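Local coordinates for activating signal cointegrator 1 complex subunit 3 (Homo sapiens, PDB 6YXQ), which unwinds duplex DNA 3'-5' at the expense of ATP during alkylation repair, helps rescue stalled ribosomes, and binds ASCC2 through the N-terminal region contained in this chain, at residues Leu49-Ile54 with Ala98-Met103. Numbering follows the deposited sequence.
Sequences LTWKKI and AAFLFM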
ATOM      1  N   LEU A  49      -0.587  21.825 -21.171  1.00122.72           N
ATOM      2  CA  LEU A  49      -1.007  23.045 -21.841  1.00108.10           C
ATOM      3  C   LEU A  49      -2.030  22.720 -22.914  1.00 87.84           C
ATOM      4  O   LEU A  49      -1.805  21.842 -23.751  1.00 92.06           O
ATOM      5  CB  LEU A  49       0.190  23.777 -22.451  1.00105.78           C
ATOM      6  CG  LEU A  49       1.333  24.099 -21.489  1.00 95.37           C
ATOM      7  CD1 LEU A  49       2.370  24.910 -22.219  1.00 82.95           C
ATOM      8  CD2 LEU A  49       0.844  24.833 -20.236  1.00 92.95           C
ATOM      9  N   THR A  50      -3.145  23.440 -22.889  1.00 85.25           N
ATOM     10  CA  THR A  50      -4.198  23.274 -23.871  1.00 77.13           C
ATOM     11  C   THR A  50      -3.826  23.969 -25.179  1.00 80.93           C
ATOM     12  O   THR A  50      -2.865  24.736 -25.259  1.00 99.33           O
ATOM     13  CB  THR A  50      -5.510  23.835 -23.338  1.00 84.86           C
ATOM     14  OG1 THR A  50      -6.457  23.922 -24.407  1.00118.99           O
ATOM     15  CG2 THR A  50      -5.285  25.214 -22.783  1.00 73.29           C
ATOM     16  N   TRP A  51      -4.628  23.697 -26.210  1.00 77.25           N
ATOM     17  CA  TRP A  51      -4.367  24.221 -27.548  1.00 65.69           C
ATOM     18  C   TRP A  51      -4.404  25.750 -27.579  1.00 78.69           C
ATOM     19  O   TRP A  51      -3.558  26.394 -28.221  1.00 79.53           O
ATOM     20  CB  TRP A  51      -5.394  23.630 -28.515  1.00 64.29           C
ATOM     21  CG  TRP A  51      -5.161  23.964 -29.938  1.00 64.45           C
ATOM     22  CD1 TRP A  51      -5.938  24.753 -30.736  1.00 71.84           C
ATOM     23  CD2 TRP A  51      -4.077  23.514 -30.750  1.00 63.17           C
ATOM     24  NE1 TRP A  51      -5.399  24.829 -31.997  1.00 71.37           N
ATOM     25  CE2 TRP A  51      -4.256  24.072 -32.031  1.00 66.66           C
ATOM     26  CE3 TRP A  51      -2.967  22.697 -30.518  1.00 69.02           C
ATOM     27  CZ2 TRP A  51      -3.370  23.837 -33.075  1.00 69.18           C
ATOM     28  CZ3 TRP A  51      -2.088  22.466 -31.551  1.00 58.79           C
ATOM     29  CH2 TRP A  51      -2.293  23.034 -32.816  1.00 73.94           C
ATOM     30  N   LYS A  52      -5.390  26.348 -26.904  1.00 81.33           N
ATOM     31  CA  LYS A  52      -5.481  27.806 -26.847  1.00 74.75           C
ATOM     32  C   LYS A  52      -4.270  28.410 -26.139  1.00 66.71           C
ATOM     33  O   LYS A  52      -3.720  29.424 -26.585  1.00 61.19           O
ATOM     34  CB  LYS A  52      -6.780  28.214 -26.150  1.00 63.15           C
ATOM     35  CG  LYS A  52      -8.042  27.847 -26.925  1.00 71.41           C
ATOM     36  CD  LYS A  52      -9.305  28.281 -26.185  1.00 83.48           C
ATOM     37  CE  LYS A  52     -10.567  28.049 -27.016  1.00 88.10           C
ATOM     38  NZ  LYS A  52     -10.598  28.871 -28.270  1.00 87.33           N
ATOM     39  N   LYS A  53      -3.841  27.800 -25.030  1.00 61.87           N
ATOM     40  CA  LYS A  53      -2.626  28.252 -24.360  1.00 53.67           C
ATOM     41  C   LYS A  53      -1.421  28.148 -25.285  1.00 59.46           C
ATOM     42  O   LYS A  53      -0.552  29.030 -25.283  1.00 69.62           O
ATOM     43  CB  LYS A  53      -2.399  27.447 -23.076  1.00 50.63           C
ATOM     44  CG  LYS A  53      -2.832  28.177 -21.807  1.00 70.44           C
ATOM     45  CD  LYS A  53      -2.463  27.413 -20.542  1.00 87.88           C
ATOM     46  CE  LYS A  53      -3.599  26.501 -20.069  1.00 94.21           C
ATOM     47  NZ  LYS A  53      -3.280  25.722 -18.828  1.00 92.82           N
ATOM     48  N   ILE A  54      -1.363  27.089 -26.099  1.00 58.96           N
ATOM     49  CA  ILE A  54      -0.220  26.887 -26.985  1.00 57.32           C
ATOM     50  C   ILE A  54      -0.169  27.969 -28.053  1.00 58.54           C
ATOM     51  O   ILE A  54       0.901  28.524 -28.344  1.00 63.09           O
ATOM     52  CB  ILE A  54      -0.257  25.478 -27.608  1.00 53.36           C
ATOM     53  CG1 ILE A  54       0.125  24.420 -26.573  1.00 53.15           C
ATOM     54  CG2 ILE A  54       0.689  25.389 -28.782  1.00 49.61           C
ATOM     55  CD1 ILE A  54      -0.068  23.006 -27.061  1.00 69.86           C
ATOM     56  N   ALA A  98      -4.678  17.698 -30.636  1.00 76.52           N
ATOM     57  CA  ALA A  98      -3.583  18.427 -31.271  1.00 60.12           C
ATOM     58  C   ALA A  98      -2.638  19.014 -30.232  1.00 64.37           C
ATOM     59  O   ALA A  98      -1.415  19.003 -30.418  1.00 64.67           O
ATOM     60  CB  ALA A  98      -4.133  19.529 -32.175  1.00 44.63           C
ATOM     61  N   ALA A  99      -3.186  19.543 -29.137  1.00 71.30           N
ATOM     62  CA  ALA A  99      -2.336  20.035 -28.056  1.00 64.64           C
ATOM     63  C   ALA A  99      -1.513  18.904 -27.459  1.00 63.11           C
ATOM     64  O   ALA A  99      -0.320  19.069 -27.176  1.00 71.70           O
ATOM     65  CB  ALA A  99      -3.182  20.709 -26.979  1.00 51.59           C
ATOM     66  N   PHE A 100      -2.138  17.741 -27.277  1.00 73.22           N
ATOM     67  CA  PHE A 100      -1.425  16.569 -26.783  1.00 70.75           C
ATOM     68  C   PHE A 100      -0.316  16.147 -27.738  1.00 74.07           C
ATOM     69  O   PHE A 100       0.777  15.769 -27.303  1.00 83.61           O
ATOM     70  CB  PHE A 100      -2.413  15.424 -26.570  1.00 65.36           C
ATOM     71  CG  PHE A 100      -1.772  14.162 -26.105  1.00 72.79           C
ATOM     72  CD1 PHE A 100      -1.426  14.000 -24.777  1.00 84.20           C
ATOM     73  CD2 PHE A 100      -1.511  13.136 -26.992  1.00 79.25           C
ATOM     74  CE1 PHE A 100      -0.828  12.838 -24.342  1.00 89.48           C
ATOM     75  CE2 PHE A 100      -0.914  11.971 -26.564  1.00 82.18           C
ATOM     76  CZ  PHE A 100      -0.573  11.821 -25.235  1.00 88.23           C
ATOM     77  N   LEU A 101      -0.581  16.193 -29.043  1.00 76.58           N
ATOM     78  CA  LEU A 101       0.446  15.852 -30.022  1.00 72.41           C
ATOM     79  C   LEU A 101       1.611  16.828 -29.950  1.00 77.70           C
ATOM     80  O   LEU A 101       2.774  16.416 -29.849  1.00 56.28           O
ATOM     81  CB  LEU A 101      -0.150  15.834 -31.430  1.00 47.04           C
ATOM     82  CG  LEU A 101      -1.044  14.636 -31.737  1.00 50.15           C
ATOM     83  CD1 LEU A 101      -1.584  14.735 -33.138  1.00 59.27           C
ATOM     84  CD2 LEU A 101      -0.290  13.327 -31.544  1.00 51.75           C
ATOM     85  N   PHE A 102       1.311  18.131 -29.997  1.00 85.49           N
ATOM     86  CA  PHE A 102       2.360  19.143 -29.926  1.00 79.89           C
ATOM     87  C   PHE A 102       3.219  18.942 -28.690  1.00 68.21           C
ATOM     88  O   PHE A 102       4.451  18.929 -28.775  1.00 64.07           O
ATOM     89  CB  PHE A 102       1.749  20.544 -29.935  1.00 68.87           C
ATOM     90  CG  PHE A 102       2.757  21.646 -29.747  1.00 68.36           C
ATOM     91  CD1 PHE A 102       3.378  22.229 -30.839  1.00 79.32           C
ATOM     92  CD2 PHE A 102       3.075  22.109 -28.479  1.00 67.90           C
ATOM     93  CE1 PHE A 102       4.304  23.251 -30.669  1.00 77.05           C
ATOM     94  CE2 PHE A 102       4.007  23.128 -28.302  1.00 67.60           C
ATOM     95  CZ  PHE A 102       4.620  23.697 -29.396  1.00 57.09           C
ATOM     96  N   MET A 103       2.580  18.760 -27.529  1.00 73.51           N
ATOM     97  CA  MET A 103       3.337  18.575 -26.296  1.00 76.35           C
ATOM     98  C   MET A 103       4.096  17.256 -26.292  1.00 78.05           C
ATOM     99  O   MET A 103       5.127  17.137 -25.621  1.00 80.96           O
ATOM    100  CB  MET A 103       2.398  18.657 -25.095  1.00 63.18           C
ATOM    101  CG  MET A 103       1.762  20.021 -24.932  1.00 66.62           C
ATOM    102  SD  MET A 103       2.999  21.308 -24.711  1.00 66.27           S
ATOM    103  CE  MET A 103       3.912  20.607 -23.347  1.00 69.09           C
TER
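Leu49 meets Met103 where the N-terminal end of helix 51-61 packs against helix 91-105, inside the all-helical bundle of the N-terminal region that ASCC3 requires to bind ASCC2. Leu49 CB lies 4.4 Å from Met103 SD, and helix 147-163 closes over both residues through Thr157. Leu49 O lies 3.7 Å from Ala99 CB. Thr50, at the N-cap position, turns its side chain off the interface and adds little beyond its backbone. Trp51 follows as the first helical residue, its backbone N 3.4 Å from Ala99 CB; the small alanine lets the two backbones come close, 4.7 Å between Trp51 CA and Ala99 CA. With CG anti to the backbone N (chi1 -174°), the indole reaches across the flank of the second helix, past the Ala99 backbone, to Ala98, whose CB sits over one face of the six-membered ring in a CH-pi contact, displaced toward the rim near CZ3. Leu74 and Leu78 of helix 64-85 also touch this indole, while Ile77 and Ala81 touch Ala98. One turn on, Ile54 points into the interface and uses two branches. Ile54 CD1 is wedged among Ala99, Phe102 and Met103, 3.6 Å from Phe102 CD2. The other branch, Ile54 CG2, stands over one face of the Phe102 ring, 4.1 Å from its centroid and 14° off the normal, nearest the rim at CE2.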